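Local atomic coordinates of phosphonate monoester hydrolase (Ruegeria pomeroyi, PDB entry 4UPK), a protein that is a hydrolase by name and belongs to the sulfatase family of the alkaline phosphatase superfamily, which is built on an alpha/beta fold. Residues H158-M163 with L222-A227; Q43-C48 with Y364-H369. All blocks are in the same frame, centred on the assembly; numbering follows the deposited sequence.

Contact 1 of 2, residues H158-M163 with L222-A227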
loop_
_atom_site.group_PDB
_atom_site.type_symbol
_atom_site.label_atom_id
_atom_site.label_comp_id
_atom_site.label_asym_id
_atom_site.label_seq_id
_atom_site.Cartn_x
_atom_site.Cartn_y
_atom_site.Cartn_z
ATOM N N HIS A 158 -14.325 -6.206 14.118
ATOM C CA HIS A 158 -14.121 -5.407 15.298
ATOM C C HIS A 158 -14.417 -6.335 16.470
ATOM O O HIS A 158 -15.554 -6.771 16.676
ATOM C CB HIS A 158 -14.983 -4.143 15.306
ATOM C CG HIS A 158 -14.534 -3.145 16.329
ATOM N ND1 HIS A 158 -13.690 -2.098 15.992
ATOM C CD2 HIS A 158 -14.815 -3.074 17.651
ATOM C CE1 HIS A 158 -13.496 -1.415 17.111
ATOM N NE2 HIS A 158 -14.163 -1.959 18.136
ATOM N N GLU A 159 -13.353 -6.710 17.182
ATOM C CA GLU A 159 -13.447 -7.634 18.294
ATOM C C GLU A 159 -14.024 -6.973 19.544
ATOM O O GLU A 159 -13.457 -6.008 20.041
ATOM C CB GLU A 159 -12.077 -8.255 18.563
ATOM C CG GLU A 159 -12.123 -9.483 19.436
ATOM C CD GLU A 159 -10.734 -9.959 19.782
ATOM O OE1 GLU A 159 -10.047 -9.251 20.549
ATOM O OE2 GLU A 159 -10.332 -11.041 19.296
ATOM N N VAL A 160 -15.166 -7.496 20.020
ATOM C CA VAL A 160 -15.854 -7.062 21.234
ATOM C C VAL A 160 -15.368 -7.944 22.414
ATOM O O VAL A 160 -14.988 -7.412 23.458
ATOM C CB VAL A 160 -17.399 -7.059 21.077
ATOM C CG1 VAL A 160 -18.053 -6.330 22.249
ATOM C CG2 VAL A 160 -17.819 -6.416 19.756
ATOM N N THR A 161 -15.351 -9.284 22.220
ATOM C CA THR A 161 -14.885 -10.269 23.183
ATOM C C THR A 161 -13.971 -11.245 22.472
ATOM O O THR A 161 -14.392 -11.889 21.504
ATOM C CB THR A 161 -16.056 -11.000 23.850
ATOM O OG1 THR A 161 -16.926 -10.048 24.448
ATOM C CG2 THR A 161 -15.586 -12.041 24.925
ATOM N N GLU A 162 -12.727 -11.372 22.984
ATOM C CA GLU A 162 -11.729 -12.318 22.504
ATOM C C GLU A 162 -12.032 -13.662 23.169
ATOM O O GLU A 162 -12.090 -13.757 24.397
ATOM C CB GLU A 162 -10.300 -11.839 22.864
ATOM C CG GLU A 162 -9.184 -12.821 22.503
ATOM C CD GLU A 162 -8.823 -13.841 23.569
ATOM O OE1 GLU A 162 -8.500 -13.422 24.704
ATOM O OE2 GLU A 162 -8.873 -15.059 23.277
ATOM N N MET A 163 -12.190 -14.700 22.359
ATOM C CA MET A 163 -12.476 -16.036 22.860
ATOM C C MET A 163 -11.966 -17.096 21.888
ATOM O O MET A 163 -12.741 -17.810 21.244
ATOM C CB MET A 163 -13.959 -16.208 23.234
ATOM C CG MET A 163 -14.277 -17.529 23.942
ATOM S SD MET A 163 -14.733 -17.411 25.699
ATOM C CE MET A 163 -15.699 -16.173 25.657
ATOM N N LEU A 222 -24.732 -10.690 25.369
ATOM C CA LEU A 222 -25.863 -10.031 26.038
ATOM C C LEU A 222 -25.481 -8.779 26.869
ATOM O O LEU A 222 -26.338 -7.923 27.107
ATOM C CB LEU A 222 -26.676 -11.030 26.865
ATOM C CG LEU A 222 -27.311 -12.184 26.083
ATOM C CD1 LEU A 222 -27.772 -13.288 27.029
ATOM C CD2 LEU A 222 -28.455 -11.705 25.226
ATOM N N ALA A 223 -24.205 -8.665 27.273
ATOM C CA ALA A 223 -23.700 -7.496 28.012
ATOM C C ALA A 223 -23.360 -6.358 27.040
ATOM O O ALA A 223 -23.181 -5.219 27.467
ATOM C CB ALA A 223 -22.453 -7.881 28.817
ATOM N N ASN A 224 -23.245 -6.670 25.729
ATOM C CA ASN A 224 -22.827 -5.708 24.718
ATOM C C ASN A 224 -23.837 -5.359 23.642
ATOM O O ASN A 224 -23.765 -4.260 23.081
ATOM C CB ASN A 224 -21.507 -6.144 24.102
ATOM C CG ASN A 224 -20.329 -5.957 25.018
ATOM O OD1 ASN A 224 -19.816 -4.850 25.197
ATOM N ND2 ASN A 224 -19.856 -7.050 25.578
ATOM N N MET A 225 -24.773 -6.269 23.347
ATOM C CA MET A 225 -25.792 -6.021 22.315
ATOM C C MET A 225 -26.910 -5.028 22.620
ATOM O O MET A 225 -27.300 -4.346 21.679
ATOM C CB MET A 225 -26.305 -7.320 21.663
ATOM C CG MET A 225 -25.248 -8.034 20.812
ATOM S SD MET A 225 -24.663 -7.127 19.345
ATOM C CE MET A 225 -23.230 -6.453 19.979
ATOM N N PRO A 226 -27.430 -4.883 23.881
ATOM C CA PRO A 226 -28.534 -3.925 24.134
ATOM C C PRO A 226 -28.448 -2.519 23.541
ATOM O O PRO A 226 -29.440 -2.040 23.000
ATOM C CB PRO A 226 -28.633 -3.903 25.667
ATOM C CG PRO A 226 -28.236 -5.263 26.049
ATOM C CD PRO A 226 -27.116 -5.637 25.111
ATOM N N ALA A 227 -27.279 -1.868 23.623
ATOM C CA ALA A 227 -27.075 -0.515 23.081
ATOM C C ALA A 227 -27.028 -0.478 21.520
ATOM O O ALA A 227 -27.222 0.602 20.936
ATOM C CB ALA A 227 -25.821 0.104 23.675
#
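Val-160 sets one methyl over the flat of the Asn-224 carboxamide, and most of this small contact lies there. The methyl, CG1 of Val-160, stands 3.6 Å from CG of Asn-224 and almost straight above it, with OD1 of Asn-224 3.7 Å from that same CG1 and ND2 3.9 Å. The amide is therefore met through its face, by van der Waals contact. CG1 reaches it because it lies anti to the backbone N of Val-160 (chi1 -168°), while the Asn-224 side chain runs antiparallel to it, so they overlap alongside rather than end to end. ND2 of Asn-224 is left to bond elsewhere, to the carbonyl of Gln-220, one turn back in its own helix, which helps fix how the amide is turned.

Away from this spot the packing thins quickly. OG1 of Thr-161 stays 4.3 Å from ND2 of Asn-224, too far for a bond, and the side chain of Met-225 comes no nearer than 5.4 Å to residues 158-163. The backbones stay well apart, CA of Val-160 lying 7.9 Å from CA of Asn-224. A second subunit packs its Pro-170 on Asn-224, and NE2 of His-158 hydrogen-bonds to OE1 of Glu-159 of that subunit.

Thr-161 also rests on Leu-217 and Gln-220 of helix 213-224, while Phe-128, in the loop after strand 125-127, touches both Val-160 and Met-225. The contact thus joins a corner in strand 158-162, which runs parallel to strand 125-127, to the last turn of helix 213-224.

Contact 2 of 2, residues Q43-C48 with Y364-H369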
loop_
_atom_site.group_PDB
_atom_site.type_symbol
_atom_site.label_atom_id
_atom_site.label_comp_id
_atom_site.label_asym_id
_atom_site.label_seq_id
_atom_site.Cartn_x
_atom_site.Cartn_y
_atom_site.Cartn_z
ATOM N N GLN A 43 -17.429 -27.701 15.308
ATOM C CA GLN A 43 -17.475 -29.169 15.334
ATOM C C GLN A 43 -18.815 -29.872 15.524
ATOM O O GLN A 43 -18.801 -31.074 15.759
ATOM C CB GLN A 43 -16.387 -29.723 16.283
ATOM C CG GLN A 43 -15.416 -30.685 15.632
ATOM C CD GLN A 43 -14.019 -30.633 16.213
ATOM O OE1 GLN A 43 -13.595 -31.514 16.957
ATOM N NE2 GLN A 43 -13.253 -29.615 15.864
ATOM N N LEU A 44 -19.965 -29.172 15.388
ATOM C CA LEU A 44 -21.296 -29.796 15.508
ATOM C C LEU A 44 -21.701 -30.591 14.242
ATOM O O LEU A 44 -21.775 -30.020 13.150
ATOM C CB LEU A 44 -22.398 -28.797 15.948
ATOM C CG LEU A 44 -23.791 -29.392 16.347
ATOM C CD1 LEU A 44 -23.717 -30.264 17.579
ATOM C CD2 LEU A 44 -24.844 -28.303 16.516
ATOM N N ARG A 45 -21.933 -31.917 14.395
ATOM C CA ARG A 45 -22.311 -32.802 13.282
ATOM C C ARG A 45 -23.710 -32.487 12.802
ATOM O O ARG A 45 -24.563 -32.144 13.620
ATOM C CB ARG A 45 -22.264 -34.281 13.712
ATOM C CG ARG A 45 -20.865 -34.861 13.842
ATOM C CD ARG A 45 -20.882 -36.174 14.598
ATOM N NE ARG A 45 -21.569 -37.230 13.857
ATOM C CZ ARG A 45 -20.990 -38.332 13.386
ATOM N NH1 ARG A 45 -19.692 -38.533 13.557
ATOM N NH2 ARG A 45 -21.708 -39.240 12.738
ATOM N N ALA A 46 -23.950 -32.611 11.480
ATOM C CA ALA A 46 -25.266 -32.422 10.871
ATOM C C ALA A 46 -26.281 -33.448 11.435
ATOM O O ALA A 46 -27.425 -33.074 11.701
ATOM C CB ALA A 46 -25.173 -32.563 9.359
ATOM N N ASP A 47 -25.843 -34.712 11.656
ATOM C CA ASP A 47 -26.695 -35.796 12.166
ATOM C C ASP A 47 -27.181 -35.658 13.619
ATOM O O ASP A 47 -28.042 -36.420 14.042
ATOM C CB ASP A 47 -26.128 -37.196 11.838
ATOM C CG ASP A 47 -24.865 -37.644 12.568
ATOM O OD1 ASP A 47 -24.319 -36.848 13.371
ATOM O OD2 ASP A 47 -24.432 -38.788 12.343
ATOM N N CYS A 48 -26.664 -34.659 14.357
ATOM C CA CYS A 48 -27.077 -34.339 15.727
ATOM C C CYS A 48 -28.338 -33.485 15.682
ATOM O O CYS A 48 -29.185 -33.603 16.565
ATOM C CB CYS A 48 -25.954 -33.637 16.482
ATOM S SG CYS A 48 -24.582 -34.723 16.911
ATOM N N TYR A 364 -14.194 -38.706 4.923
ATOM C CA TYR A 364 -15.585 -39.121 5.118
ATOM C C TYR A 364 -16.492 -37.935 5.415
ATOM O O TYR A 364 -16.049 -36.956 6.036
ATOM C CB TYR A 364 -15.732 -40.243 6.177
ATOM C CG TYR A 364 -15.075 -41.546 5.784
ATOM C CD1 TYR A 364 -15.362 -42.157 4.557
ATOM C CD2 TYR A 364 -14.170 -42.179 6.637
ATOM C CE1 TYR A 364 -14.765 -43.361 4.193
ATOM C CE2 TYR A 364 -13.586 -43.399 6.290
ATOM C CZ TYR A 364 -13.888 -43.986 5.067
ATOM O OH TYR A 364 -13.292 -45.173 4.706
ATOM N N ASP A 365 -17.758 -38.034 4.958
ATOM C CA ASP A 365 -18.795 -37.009 5.064
ATOM C C ASP A 365 -19.011 -36.414 6.451
ATOM O O ASP A 365 -19.208 -35.202 6.548
ATOM C CB ASP A 365 -20.126 -37.482 4.436
ATOM C CG ASP A 365 -20.104 -37.601 2.912
ATOM O OD1 ASP A 365 -19.139 -37.090 2.276
ATOM O OD2 ASP A 365 -21.060 -38.165 2.352
ATOM N N ALA A 366 -18.944 -37.246 7.522
ATOM C CA ALA A 366 -19.131 -36.797 8.908
ATOM C C ALA A 366 -18.176 -35.645 9.306
ATOM O O ALA A 366 -18.538 -34.818 10.135
ATOM C CB ALA A 366 -19.024 -37.976 9.877
ATOM N N ALA A 367 -17.004 -35.554 8.644
ATOM C CA ALA A 367 -16.015 -34.490 8.876
ATOM C C ALA A 367 -16.398 -33.147 8.197
ATOM O O ALA A 367 -15.824 -32.117 8.554
ATOM C CB ALA A 367 -14.643 -34.949 8.394
ATOM N N TYR A 368 -17.361 -33.161 7.233
ATOM C CA TYR A 368 -17.759 -32.007 6.408
ATOM C C TYR A 368 -19.219 -31.658 6.474
ATOM O O TYR A 368 -19.531 -30.478 6.381
ATOM C CB TYR A 368 -17.358 -32.197 4.912
ATOM C CG TYR A 368 -15.895 -32.500 4.713
ATOM C CD1 TYR A 368 -15.420 -33.804 4.790
ATOM C CD2 TYR A 368 -14.982 -31.488 4.410
ATOM C CE1 TYR A 368 -14.064 -34.092 4.649
ATOM C CE2 TYR A 368 -13.623 -31.767 4.250
ATOM C CZ TYR A 368 -13.168 -33.073 4.383
ATOM O OH TYR A 368 -11.839 -33.396 4.245
ATOM N N HIS A 369 -20.113 -32.662 6.561
ATOM C CA HIS A 369 -21.567 -32.468 6.641
ATOM C C HIS A 369 -21.924 -31.632 7.902
ATOM O O HIS A 369 -21.663 -32.038 9.043
ATOM C CB HIS A 369 -22.316 -33.816 6.613
ATOM C CG HIS A 369 -23.761 -33.702 6.228
ATOM N ND1 HIS A 369 -24.615 -34.787 6.305
ATOM C CD2 HIS A 369 -24.455 -32.638 5.762
ATOM C CE1 HIS A 369 -25.789 -34.354 5.878
ATOM N NE2 HIS A 369 -25.743 -33.065 5.547
HETATM O O HOH W 1 -21.094 -34.171 10.320
#
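Ala-46 lays its methyl over the imidazole of His-369: CB of Ala-46 is 3.6 Å from the centroid of the His-369 ring and just 10° off the ring normal, a CH-pi contact onto the middle of the face. Beside it, N of Ala-46 makes a weak, bent hydrogen bond of 3.4 Å to O of His-369. A water joins O of Ala-366 and O of His-369, donating to both at 2.6 Å from its oxygen, and reaches N of Ala-46 only by a weak bond. A second methyl, CB of Ala-366, touches one face of the Arg-45 guanidinium, 3.8 Å from NH1 of Arg-45.

Behind these contacts stand the groups that hold them in place. Asp-47 grips Arg-45 side-on, OD1 of Asp-47 taking NE of Arg-45 at 2.8 Å and OD2 of Asp-47 taking NH2 at 2.8 Å, both almost in the guanidinium plane. Asp-354 adds a second carboxylate at NH2 and the carbonyl of Glu-350 takes NH1, so the guanidinium is held at several corners and kept flat against Ala-366. The His-369 ring, swung anti to its backbone N (chi1 -160°), is anchored through NE2 to the carbonyl of Arg-73 in strand 70-76. Its backbone is fixed by the 3-10 turn of 365-367, where O of Asp-365 accepts from N of both Tyr-368 and His-369.

Residues 43-48 lead from strand 35-41 into the short helix 46-49; residues 364-369 lie in the connection from 340-346 to 372-375. The contact joins these connections at the mixed central sheet of the superfamily's alpha/beta fold, where 35-41 and 340-346 are parallel neighbours.

How the contacts relate
Contacts 1 and 2 belong to the same sulfatase-family region but do not touch: their centres are 29 Å apart and their nearest atoms about 12 Å. The centre of contact 2 lies about 9 Å from the centre of the chain, that of contact 1 about 22 Å, and contact 1 reaches a second subunit. The central sheet links them, since strand 158-162 pairs through 125-127 and 234-239 with strand 35-41, which leads into residues 43-48. In members of this superfamily the active site lies at the C-terminal ends of the central parallel strands, so contact 2 is probably close to it and contact 1 belongs to the periphery and the subunit interface.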